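Local structure of adhesin (Streptococcus sanguinis SK1 = NCTC 7863, 6VT2) at residues G89-V100 with K115-P126; Y327-T336 with K355-P365. The protein probably mediates bacterial adhesion by binding sialylated glycans through two tandem Siglec-like modules, as a serine-rich repeat adhesin of the streptococcal surface. One frame throughout, in Å; residues are numbered along the deposited sequence.

Interaction 1: residues G89-V100 with K115-P126; sequences GVGPGDRYTKYV and KQSERFVLVIRP. With SIA (N-acetyl-alpha-neuraminic acid), chain D; GAL (beta-D-galactopyranose), chain B.
Tyr99 OH is gripped by two groups: it accepts the backbone N-H of Lys115, N to OH 2.8 Å, and donates to O6 of galactose, OH to O6 2.6 Å. Tyrosine suits the place because its ring reaches across to the 115-126 segment while its hydroxyl does both jobs at once. With CG beside the backbone N (chi1 -69°), the ring lies alongside Arg119, whose CB packs over one face, 4.1 Å from the centroid, a CH-pi contact; Ser117 OG, hydrogen-bonded to Val113 N, stands at the ring edge. Arg119 is itself anchored, since its NH1 donates in the guanidinium plane to Ser117 O. Beneath these side chains, strands 95-100 and 119-125 run antiparallel, and Tyr96 with Leu122 and Lys98 with Phe120 form hydrogen-bonded pairs. Beta-branched Thr97 and Val121 sit between them as a non-hydrogen-bonded pair on the same face as Arg95, whose guanidinium has Val121 CG1 over one face. The first strand's other edge is partly given to the sugar: Thr97 N donates to sialic acid O1B at 2.9 Å, nearly straight at 169°, and Thr97 OG1 reaches O1A, so one threonine holds both carboxylate oxygens. Arg95 O receives the sugar's N5, again at 2.9 Å. Lys98 bends at chi2 (-67°) and carries NZ to O8 and O9 of the glycerol tail; Asn42 and Asp53 O also hold that ammonium. At the far end a water bridges Gly91 O, Ile124 O and Arg125 NH1, while Glu129 forms a salt bridge with Arg125. Backbone and side-chain groups of one strand thus read the carboxylate, amide and glycerol groups of sialic acid, as in the sialoglycan site of Siglec-like adhesin modules.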
loop_
_atom_site.group_PDB
_atom_site.type_symbol
_atom_site.label_atom_id
_atom_site.label_comp_id
_atom_site.label_asym_id
_atom_site.label_seq_id
_atom_site.Cartn_x
_atom_site.Cartn_y
_atom_site.Cartn_z
ATOM N N GLY A 89 -9.231 14.933 38.836
ATOM C CA GLY A 89 -10.570 15.107 38.323
ATOM C C GLY A 89 -10.620 15.964 37.063
ATOM O O GLY A 89 -9.720 16.731 36.768
ATOM N N VAL A 90 -11.650 15.736 36.234
ATOM C CA VAL A 90 -11.849 16.523 35.029
ATOM C C VAL A 90 -13.248 17.097 35.053
ATOM O O VAL A 90 -13.789 17.451 34.009
ATOM C CB VAL A 90 -11.617 15.710 33.754
ATOM C CG1 VAL A 90 -10.142 15.492 33.643
ATOM C CG2 VAL A 90 -12.382 14.386 33.834
ATOM N N GLY A 91 -13.768 17.338 36.232
ATOM C CA GLY A 91 -15.054 17.972 36.379
ATOM C C GLY A 91 -14.946 19.453 36.216
ATOM O O GLY A 91 -13.866 20.012 36.061
ATOM N N PRO A 92 -16.091 20.120 36.272
ATOM C CA PRO A 92 -16.083 21.565 36.055
ATOM C C PRO A 92 -15.279 22.321 37.103
ATOM O O PRO A 92 -14.714 23.366 36.762
ATOM C CB PRO A 92 -17.560 21.913 36.060
ATOM C CG PRO A 92 -18.212 20.775 36.862
ATOM C CD PRO A 92 -17.444 19.587 36.443
ATOM N N GLY A 93 -15.158 21.822 38.344
ATOM C CA GLY A 93 -14.347 22.490 39.309
ATOM C C GLY A 93 -12.898 22.167 39.239
ATOM O O GLY A 93 -12.152 22.704 40.048
ATOM N N ASP A 94 -12.479 21.348 38.267
ATOM C CA ASP A 94 -11.073 20.941 38.155
ATOM C C ASP A 94 -10.286 21.942 37.309
ATOM O O ASP A 94 -9.914 21.763 36.155
ATOM C CB ASP A 94 -10.999 19.507 37.671
ATOM C CG ASP A 94 -11.407 18.520 38.758
ATOM O OD1 ASP A 94 -10.782 18.596 39.849
ATOM O OD2 ASP A 94 -12.388 17.726 38.572
ATOM N N ARG A 95 -10.109 23.090 37.967
ATOM C CA ARG A 95 -9.507 24.286 37.408
ATOM C C ARG A 95 -8.817 25.057 38.524
ATOM O O ARG A 95 -9.145 24.905 39.609
ATOM C CB ARG A 95 -10.564 25.153 36.731
ATOM C CG ARG A 95 -11.625 25.633 37.695
ATOM C CD ARG A 95 -12.862 26.083 36.957
ATOM N NE ARG A 95 -12.701 27.298 36.202
ATOM C CZ ARG A 95 -12.639 27.351 34.903
ATOM N NH1 ARG A 95 -12.605 26.240 34.220
ATOM N NH2 ARG A 95 -12.567 28.501 34.296
ATOM N N TYR A 96 -7.834 25.863 38.175
ATOM C CA TYR A 96 -7.064 26.602 39.176
ATOM C C TYR A 96 -6.809 28.030 38.691
ATOM O O TYR A 96 -6.234 28.153 37.706
ATOM C CB TYR A 96 -5.722 25.900 39.362
ATOM C CG TYR A 96 -5.821 24.514 39.907
ATOM C CD1 TYR A 96 -6.052 24.293 41.239
ATOM C CD2 TYR A 96 -5.825 23.439 39.065
ATOM C CE1 TYR A 96 -6.177 23.020 41.724
ATOM C CE2 TYR A 96 -5.985 22.163 39.533
ATOM C CZ TYR A 96 -6.070 21.948 40.876
ATOM O OH TYR A 96 -6.263 20.721 41.406
ATOM N N THR A 97 -7.154 29.012 39.495
ATOM C CA THR A 97 -6.912 30.411 39.147
ATOM C C THR A 97 -5.714 30.794 39.997
ATOM O O THR A 97 -5.829 30.758 41.155
ATOM C CB THR A 97 -8.075 31.315 39.505
ATOM O OG1 THR A 97 -9.193 30.699 38.896
ATOM C CG2 THR A 97 -7.850 32.721 39.015
ATOM N N LYS A 98 -4.600 31.097 39.364
ATOM C CA LYS A 98 -3.396 31.444 40.118
ATOM C C LYS A 98 -2.850 32.775 39.601
ATOM O O LYS A 98 -3.042 33.116 38.512
ATOM C CB LYS A 98 -2.372 30.334 40.014
ATOM C CG LYS A 98 -2.866 28.968 40.441
ATOM C CD LYS A 98 -3.141 28.972 41.925
ATOM C CE LYS A 98 -4.052 27.823 42.217
ATOM N NZ LYS A 98 -4.223 27.568 43.638
ATOM N N TYR A 99 -2.143 33.433 40.480
ATOM C CA TYR A 99 -1.793 34.842 40.282
ATOM C C TYR A 99 -0.299 34.976 40.044
ATOM O O TYR A 99 0.507 34.280 40.663
ATOM C CB TYR A 99 -2.214 35.629 41.500
ATOM C CG TYR A 99 -3.697 35.698 41.594
ATOM C CD1 TYR A 99 -4.443 34.655 42.065
ATOM C CD2 TYR A 99 -4.363 36.796 41.099
ATOM C CE1 TYR A 99 -5.843 34.692 42.013
ATOM C CE2 TYR A 99 -5.758 36.900 41.110
ATOM C CZ TYR A 99 -6.486 35.802 41.518
ATOM O OH TYR A 99 -7.830 35.921 41.445
ATOM N N VAL A 100 0.047 35.866 39.127
ATOM C CA VAL A 100 1.431 36.100 38.744
ATOM C C VAL A 100 1.782 37.535 39.105
ATOM O O VAL A 100 1.086 38.470 38.717
ATOM C CB VAL A 100 1.662 35.797 37.261
ATOM C CG1 VAL A 100 3.107 36.009 36.958
ATOM C CG2 VAL A 100 1.254 34.375 36.904
ATOM N N LYS A 115 -9.319 38.237 41.423
ATOM C CA LYS A 115 -10.099 38.152 40.179
ATOM C C LYS A 115 -9.867 39.358 39.288
ATOM O O LYS A 115 -10.624 39.521 38.416
ATOM C CB LYS A 115 -11.581 37.922 40.465
ATOM C CG LYS A 115 -11.848 36.598 41.168
ATOM C CD LYS A 115 -13.320 36.401 41.308
ATOM C CE LYS A 115 -13.728 35.171 42.067
ATOM N NZ LYS A 115 -15.089 35.394 42.599
ATOM N N GLN A 116 -8.803 40.117 39.520
ATOM C CA GLN A 116 -8.565 41.305 38.701
ATOM C C GLN A 116 -7.136 41.472 38.265
ATOM O O GLN A 116 -6.891 42.004 37.192
ATOM C CB GLN A 116 -8.987 42.587 39.418
ATOM C CG GLN A 116 -10.475 42.620 39.730
ATOM C CD GLN A 116 -10.930 44.008 40.039
ATOM O OE1 GLN A 116 -10.965 44.880 39.140
ATOM N NE2 GLN A 116 -11.255 44.258 41.314
ATOM N N SER A 117 -6.176 41.098 39.050
ATOM C CA SER A 117 -4.784 41.288 38.669
ATOM C C SER A 117 -4.319 40.120 37.814
ATOM O O SER A 117 -5.096 39.246 37.441
ATOM C CB SER A 117 -3.928 41.529 39.909
ATOM O OG SER A 117 -3.965 40.404 40.773
ATOM N N GLU A 118 -3.052 40.138 37.460
ATOM C CA GLU A 118 -2.543 39.202 36.477
ATOM C C GLU A 118 -2.671 37.785 36.998
ATOM O O GLU A 118 -2.232 37.464 38.103
ATOM C CB GLU A 118 -1.104 39.527 36.172
ATOM C CG GLU A 118 -0.843 40.920 35.549
ATOM C CD GLU A 118 -0.655 42.089 36.520
ATOM O OE1 GLU A 118 -0.887 41.968 37.755
ATOM O OE2 GLU A 118 -0.231 43.161 36.029
ATOM N N ARG A 119 -3.265 36.934 36.170
ATOM C CA ARG A 119 -3.617 35.606 36.622
ATOM C C ARG A 119 -3.866 34.751 35.392
ATOM O O ARG A 119 -4.109 35.263 34.289
ATOM C CB ARG A 119 -4.858 35.632 37.510
ATOM C CG ARG A 119 -6.125 36.085 36.818
ATOM C CD ARG A 119 -7.159 36.587 37.865
ATOM N NE ARG A 119 -8.349 36.851 37.098
ATOM C CZ ARG A 119 -8.541 37.915 36.350
ATOM N NH1 ARG A 119 -7.655 38.916 36.353
ATOM N NH2 ARG A 119 -9.651 37.990 35.589
ATOM N N PHE A 120 -3.852 33.455 35.626
ATOM C CA PHE A 120 -4.229 32.489 34.620
ATOM C C PHE A 120 -5.174 31.483 35.243
ATOM O O PHE A 120 -5.133 31.255 36.450
ATOM C CB PHE A 120 -3.034 31.765 34.000
ATOM C CG PHE A 120 -2.214 30.998 34.969
ATOM C CD1 PHE A 120 -2.505 29.676 35.241
ATOM C CD2 PHE A 120 -1.140 31.595 35.627
ATOM C CE1 PHE A 120 -1.785 28.965 36.199
ATOM C CE2 PHE A 120 -0.391 30.893 36.503
ATOM C CZ PHE A 120 -0.705 29.550 36.809
ATOM N N VAL A 121 -5.987 30.820 34.418
ATOM C CA VAL A 121 -6.793 29.699 34.869
ATOM C C VAL A 121 -6.271 28.481 34.151
ATOM O O VAL A 121 -6.277 28.422 32.912
ATOM C CB VAL A 121 -8.269 29.890 34.580
ATOM C CG1 VAL A 121 -9.050 28.720 35.143
ATOM C CG2 VAL A 121 -8.773 31.192 35.248
ATOM N N LEU A 122 -5.793 27.532 34.924
ATOM C CA LEU A 122 -5.379 26.236 34.438
ATOM C C LEU A 122 -6.544 25.278 34.543
ATOM O O LEU A 122 -7.119 25.119 35.616
ATOM C CB LEU A 122 -4.173 25.778 35.252
ATOM C CG LEU A 122 -3.510 24.510 34.760
ATOM C CD1 LEU A 122 -2.837 24.753 33.446
ATOM C CD2 LEU A 122 -2.531 24.081 35.865
ATOM N N VAL A 123 -6.934 24.710 33.425
ATOM C CA VAL A 123 -8.153 23.926 33.321
ATOM C C VAL A 123 -7.761 22.519 32.980
ATOM O O VAL A 123 -7.138 22.293 31.935
ATOM C CB VAL A 123 -9.113 24.522 32.283
ATOM C CG1 VAL A 123 -10.441 23.754 32.197
ATOM C CG2 VAL A 123 -9.375 25.959 32.547
ATOM N N ILE A 124 -8.218 21.565 33.794
ATOM C CA ILE A 124 -7.809 20.185 33.602
ATOM C C ILE A 124 -8.878 19.408 32.845
ATOM O O ILE A 124 -10.018 19.335 33.297
ATOM C CB ILE A 124 -7.495 19.500 34.930
ATOM C CG1 ILE A 124 -6.545 20.379 35.789
ATOM C CG2 ILE A 124 -7.063 18.104 34.697
ATOM C CD1 ILE A 124 -5.338 20.802 35.063
ATOM N N ARG A 125 -8.528 18.865 31.679
ATOM C CA ARG A 125 -9.475 18.197 30.798
ATOM C C ARG A 125 -9.022 16.773 30.559
ATOM O O ARG A 125 -7.829 16.440 30.676
ATOM C CB ARG A 125 -9.612 18.964 29.475
ATOM C CG ARG A 125 -10.073 20.377 29.718
ATOM C CD ARG A 125 -11.280 20.461 30.578
ATOM N NE ARG A 125 -12.419 19.822 29.935
ATOM C CZ ARG A 125 -13.637 19.856 30.448
ATOM N NH1 ARG A 125 -13.854 20.421 31.647
ATOM N NH2 ARG A 125 -14.640 19.335 29.777
ATOM N N PRO A 126 -9.942 15.909 30.190
ATOM C CA PRO A 126 -9.557 14.530 29.888
ATOM C C PRO A 126 -8.853 14.434 28.550
ATOM O O PRO A 126 -9.072 15.235 27.641
ATOM C CB PRO A 126 -10.893 13.779 29.890
ATOM C CG PRO A 126 -11.842 14.828 29.282
ATOM C CD PRO A 126 -11.360 16.184 29.954
HETATM C C1 SIA D . -9.945 28.363 41.534
HETATM C C2 SIA D . -10.866 27.855 42.726
HETATM C C3 SIA D . -12.044 26.978 42.286
HETATM C C4 SIA D . -11.628 25.627 41.701
HETATM C C5 SIA D . -10.675 24.897 42.658
HETATM C C6 SIA D . -9.527 25.847 43.088
HETATM C C7 SIA D . -8.600 25.285 44.197
HETATM C C8 SIA D . -7.651 26.394 44.720
HETATM C C9 SIA D . -6.516 25.780 45.532
HETATM C C10 SIA D . -10.312 22.459 42.513
HETATM C C11 SIA D . -9.625 21.338 41.737
HETATM N N5 SIA D . -10.098 23.708 42.034
HETATM O O1A SIA D . -10.509 28.627 40.449
HETATM O O1B SIA D . -8.729 28.485 41.856
HETATM O O4 SIA D . -12.775 24.789 41.454
HETATM O O6 SIA D . -10.054 27.050 43.636
HETATM O O7 SIA D . -9.357 24.680 45.233
HETATM O O8 SIA D . -7.154 27.150 43.610
HETATM O O9 SIA D . -5.610 25.145 44.626
HETATM O O10 SIA D . -11.001 22.226 43.504
HETATM C C1 GAL B . -10.469 31.585 45.786
HETATM C C2 GAL B . -11.230 30.343 45.275
HETATM C C3 GAL B . -10.718 29.910 43.906
HETATM C C4 GAL B . -10.716 31.098 42.934
HETATM C C5 GAL B . -9.904 32.230 43.555
HETATM C C6 GAL B . -9.841 33.507 42.697
HETATM O O2 GAL B . -11.039 29.234 46.137
HETATM O O3 GAL B . -11.535 28.880 43.356
HETATM O O4 GAL B . -12.035 31.528 42.686
HETATM O O5 GAL B . -10.478 32.610 44.806
HETATM O O6 GAL B . -8.956 34.468 43.258
HETATM O O HOH W 1 -12.176 20.843 34.018
#

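Interaction 2: residues Y327-T336 with K355-P365; sequences YTPNNPGSLT and KVRAANTGNLP. With CA (calcium ion), chain G.
Lys355 starts its reach at CB, which rests against Pro332 CB at 3.7 Å, and its chain then runs fully extended beyond CG. CD and CE pass Thr336 OG1, each 3.4 Å from it, and CE also lies near Ser334 OG. At the tip NZ donates to Ser334 OG at 2.9 Å and makes weak bonds to Leu335 O and Thr336 OG1. A long, flexible chain with a charged end suits this place: its CB rests on proline, while the extended chain carries the ammonium to three oxygens of the loop. One turn on, the small Ala359 lets its CB approach Asn331 O. Asn360, near the C-terminal end of the helix of this Rib-type domain, pins the loop by a pair of hydrogen bonds to the backbone of Asn330: OD1 accepts the N-H of Asn330 on a lone pair in the carbonyl plane, N to OD1 2.8 Å, and ND2 returns a bond to Asn330 O. The same ND2 also donates to Val356 O within the helix, and OD1 takes a second proton from Asn363 ND2, which fixes the amide's rotation. Asn330 answers with its own side chain, ND2 lying 3.0 Å from Ala359 O. Asn363, its CG anti to the backbone N (chi1 175°), sends ND2 almost straight at Thr328 O, with an angle of 173°. Beyond it Pro365 lays CD over the centre of the Tyr327 ring, 3.6 Å from the centroid, a CH-pi contact suited to a rigid apolar ring. Leu364 CD2 packs against Tyr327 CB, and the tyrosine hydroxyl is hydrogen-bonded to Glu220. On the backbone side Tyr327 O binds calcium, whose shell also holds Thr324 and Asp393.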
loop_
_atom_site.group_PDB
_atom_site.type_symbol
_atom_site.label_atom_id
_atom_site.label_comp_id
_atom_site.label_asym_id
_atom_site.label_seq_id
_atom_site.Cartn_x
_atom_site.Cartn_y
_atom_site.Cartn_z
ATOM N N TYR A 327 6.028 -16.615 -36.096
ATOM C CA TYR A 327 7.226 -16.329 -36.867
ATOM C C TYR A 327 6.871 -16.034 -38.306
ATOM O O TYR A 327 6.079 -16.749 -38.910
ATOM C CB TYR A 327 8.180 -17.564 -36.864
ATOM C CG TYR A 327 8.732 -17.774 -35.485
ATOM C CD1 TYR A 327 9.512 -16.794 -34.875
ATOM C CD2 TYR A 327 8.473 -18.926 -34.778
ATOM C CE1 TYR A 327 9.984 -16.954 -33.598
ATOM C CE2 TYR A 327 8.911 -19.078 -33.506
ATOM C CZ TYR A 327 9.688 -18.108 -32.913
ATOM O OH TYR A 327 10.160 -18.242 -31.610
ATOM N N THR A 328 7.533 -15.033 -38.877
ATOM C CA THR A 328 7.446 -14.725 -40.298
ATOM C C THR A 328 8.867 -14.684 -40.830
ATOM O O THR A 328 9.658 -13.847 -40.354
ATOM C CB THR A 328 6.772 -13.381 -40.490
ATOM O OG1 THR A 328 5.441 -13.487 -39.988
ATOM C CG2 THR A 328 6.709 -13.027 -41.947
ATOM N N PRO A 329 9.208 -15.551 -41.790
ATOM C CA PRO A 329 10.545 -15.491 -42.383
ATOM C C PRO A 329 10.812 -14.161 -43.061
ATOM O O PRO A 329 9.932 -13.579 -43.695
ATOM C CB PRO A 329 10.552 -16.652 -43.381
ATOM C CG PRO A 329 9.440 -17.524 -42.939
ATOM C CD PRO A 329 8.415 -16.685 -42.305
ATOM N N ASN A 330 12.068 -13.726 -42.939
ATOM C CA ASN A 330 12.643 -12.688 -43.791
ATOM C C ASN A 330 13.090 -13.286 -45.102
ATOM O O ASN A 330 13.556 -14.423 -45.158
ATOM C CB ASN A 330 13.831 -12.037 -43.124
ATOM C CG ASN A 330 13.429 -11.310 -41.833
ATOM O OD1 ASN A 330 12.326 -10.784 -41.718
ATOM N ND2 ASN A 330 14.287 -11.335 -40.881
ATOM N N ASN A 331 12.888 -12.517 -46.161
ATOM C CA ASN A 331 13.343 -12.927 -47.460
ATOM C C ASN A 331 14.836 -12.744 -47.574
ATOM O O ASN A 331 15.422 -11.925 -46.880
ATOM C CB ASN A 331 12.633 -12.102 -48.507
ATOM C CG ASN A 331 11.161 -12.309 -48.469
ATOM O OD1 ASN A 331 10.360 -11.354 -48.481
ATOM N ND2 ASN A 331 10.769 -13.540 -48.410
ATOM N N PRO A 332 15.477 -13.476 -48.466
ATOM C CA PRO A 332 16.920 -13.290 -48.669
ATOM C C PRO A 332 17.253 -11.930 -49.259
ATOM O O PRO A 332 16.441 -11.295 -49.931
ATOM C CB PRO A 332 17.295 -14.413 -49.637
ATOM C CG PRO A 332 16.104 -14.792 -50.261
ATOM C CD PRO A 332 14.923 -14.535 -49.317
ATOM N N GLY A 333 18.458 -11.476 -48.948
ATOM C CA GLY A 333 18.858 -10.142 -49.304
ATOM C C GLY A 333 19.094 -9.980 -50.779
ATOM O O GLY A 333 18.972 -8.871 -51.296
ATOM N N SER A 334 19.354 -11.075 -51.469
ATOM C CA SER A 334 19.476 -11.058 -52.915
ATOM C C SER A 334 18.904 -12.357 -53.446
ATOM O O SER A 334 18.764 -13.356 -52.728
ATOM C CB SER A 334 20.918 -10.872 -53.396
ATOM O OG SER A 334 21.696 -11.924 -52.939
ATOM N N LEU A 335 18.494 -12.291 -54.702
ATOM C CA LEU A 335 18.111 -13.485 -55.422
ATOM C C LEU A 335 19.353 -14.256 -55.798
ATOM O O LEU A 335 20.462 -13.746 -55.772
ATOM C CB LEU A 335 17.320 -13.135 -56.663
ATOM C CG LEU A 335 16.135 -12.226 -56.444
ATOM C CD1 LEU A 335 15.499 -11.937 -57.784
ATOM C CD2 LEU A 335 15.116 -12.845 -55.511
ATOM N N THR A 336 19.154 -15.537 -56.073
ATOM C CA THR A 336 20.206 -16.446 -56.502
ATOM C C THR A 336 19.974 -16.824 -57.952
ATOM O O THR A 336 18.862 -17.199 -58.328
ATOM C CB THR A 336 20.198 -17.688 -55.640
ATOM O OG1 THR A 336 20.508 -17.267 -54.302
ATOM C CG2 THR A 336 21.178 -18.713 -56.042
ATOM N N LYS A 355 21.395 -17.933 -47.992
ATOM C CA LYS A 355 20.887 -16.577 -47.936
ATOM C C LYS A 355 19.656 -16.492 -47.061
ATOM O O LYS A 355 19.465 -15.489 -46.356
ATOM C CB LYS A 355 20.549 -16.084 -49.318
ATOM C CG LYS A 355 21.775 -15.886 -50.241
ATOM C CD LYS A 355 21.392 -15.352 -51.597
ATOM C CE LYS A 355 22.587 -15.241 -52.442
ATOM N NZ LYS A 355 22.304 -14.604 -53.789
ATOM N N VAL A 356 18.802 -17.524 -47.131
ATOM C CA VAL A 356 17.624 -17.530 -46.267
ATOM C C VAL A 356 18.040 -17.671 -44.808
ATOM O O VAL A 356 17.541 -16.932 -43.944
ATOM C CB VAL A 356 16.652 -18.638 -46.681
ATOM C CG1 VAL A 356 15.589 -18.776 -45.652
ATOM C CG2 VAL A 356 16.063 -18.385 -48.006
ATOM N N ARG A 357 19.042 -18.504 -44.553
ATOM C CA ARG A 357 19.558 -18.688 -43.205
ATOM C C ARG A 357 20.073 -17.371 -42.662
ATOM O O ARG A 357 19.687 -16.932 -41.556
ATOM C CB ARG A 357 20.659 -19.746 -43.245
ATOM C CG ARG A 357 21.248 -20.113 -41.852
ATOM C CD ARG A 357 22.686 -20.602 -41.983
ATOM N NE ARG A 357 23.571 -19.536 -42.452
ATOM C CZ ARG A 357 23.918 -18.449 -41.754
ATOM N NH1 ARG A 357 23.485 -18.259 -40.509
ATOM N NH2 ARG A 357 24.703 -17.536 -42.316
ATOM N N ALA A 358 20.949 -16.737 -43.438
ATOM C CA ALA A 358 21.564 -15.485 -43.008
ATOM C C ALA A 358 20.521 -14.417 -42.738
ATOM O O ALA A 358 20.710 -13.581 -41.859
ATOM C CB ALA A 358 22.553 -14.978 -44.058
ATOM N N ALA A 359 19.443 -14.390 -43.518
ATOM C CA ALA A 359 18.421 -13.368 -43.384
ATOM C C ALA A 359 17.546 -13.578 -42.165
ATOM O O ALA A 359 16.734 -12.692 -41.834
ATOM C CB ALA A 359 17.537 -13.338 -44.627
ATOM N N ASN A 360 17.666 -14.725 -41.534
ATOM C CA ASN A 360 16.724 -15.063 -40.498
ATOM C C ASN A 360 17.368 -15.372 -39.169
ATOM O O ASN A 360 16.640 -15.646 -38.210
ATOM C CB ASN A 360 15.850 -16.222 -40.926
ATOM C CG ASN A 360 14.808 -15.758 -41.838
ATOM O OD1 ASN A 360 13.898 -15.118 -41.391
ATOM N ND2 ASN A 360 15.006 -15.934 -43.164
ATOM N N THR A 361 18.689 -15.328 -39.059
ATOM C CA THR A 361 19.288 -15.443 -37.735
ATOM C C THR A 361 18.804 -14.289 -36.847
ATOM O O THR A 361 18.686 -13.139 -37.281
ATOM C CB THR A 361 20.806 -15.479 -37.839
ATOM O OG1 THR A 361 21.273 -14.382 -38.620
ATOM C CG2 THR A 361 21.259 -16.769 -38.532
ATOM N N GLY A 362 18.417 -14.617 -35.606
ATOM C CA GLY A 362 17.825 -13.627 -34.737
ATOM C C GLY A 362 16.345 -13.403 -34.918
ATOM O O GLY A 362 15.742 -12.707 -34.090
ATOM N N ASN A 363 15.733 -14.002 -35.942
ATOM C CA ASN A 363 14.312 -13.889 -36.198
ATOM C C ASN A 363 13.602 -15.213 -35.980
ATOM O O ASN A 363 12.743 -15.312 -35.124
ATOM C CB ASN A 363 14.115 -13.409 -37.632
ATOM C CG ASN A 363 12.681 -13.370 -38.033
ATOM O OD1 ASN A 363 11.820 -12.966 -37.257
ATOM N ND2 ASN A 363 12.390 -13.842 -39.238
ATOM N N LEU A 364 13.939 -16.218 -36.738
ATOM C CA LEU A 364 13.363 -17.545 -36.587
ATOM C C LEU A 364 14.133 -18.329 -35.558
ATOM O O LEU A 364 15.262 -17.984 -35.242
ATOM C CB LEU A 364 13.408 -18.268 -37.915
ATOM C CG LEU A 364 12.742 -17.516 -39.054
ATOM C CD1 LEU A 364 12.824 -18.320 -40.331
ATOM C CD2 LEU A 364 11.370 -17.145 -38.683
ATOM N N PRO A 365 13.540 -19.412 -35.059
ATOM C CA PRO A 365 14.248 -20.288 -34.131
ATOM C C PRO A 365 15.553 -20.747 -34.730
ATOM O O PRO A 365 15.659 -20.948 -35.938
ATOM C CB PRO A 365 13.268 -21.435 -33.904
ATOM C CG PRO A 365 11.951 -20.821 -34.129
ATOM C CD PRO A 365 12.142 -19.832 -35.254
HETATM CA CA CA G . 4.368 -17.903 -40.189
HETATM O O HOH W 2 9.134 -13.560 -37.111
HETATM O O HOH W 3 3.356 -15.713 -39.557
HETATM O O HOH W 4 20.205 -13.034 -47.116
HETATM O O HOH W 5 2.063 -18.197 -40.844
HETATM O O HOH W 6 4.612 -16.232 -41.821
#

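How the interactions relate
From the N terminus the chain first meets interaction 1, where residues 115-126 return antiparallel beside 89-100 and close a short loop within the first Siglec-like region, next to its glycan pocket. It then passes through an Atypical Rib region and a second Siglec-like region before interaction 2 closes a separate loop, in which the end of helix 346-360 and the residues after it come back to the segment 327-336 in the last Rib-type region. The two loops neither nest nor cross. Their centres lie about 94 Å apart, on opposite sides of the chain's centre: one joins neighbouring strands of a sheet, the other a helix and a calcium-binding loop.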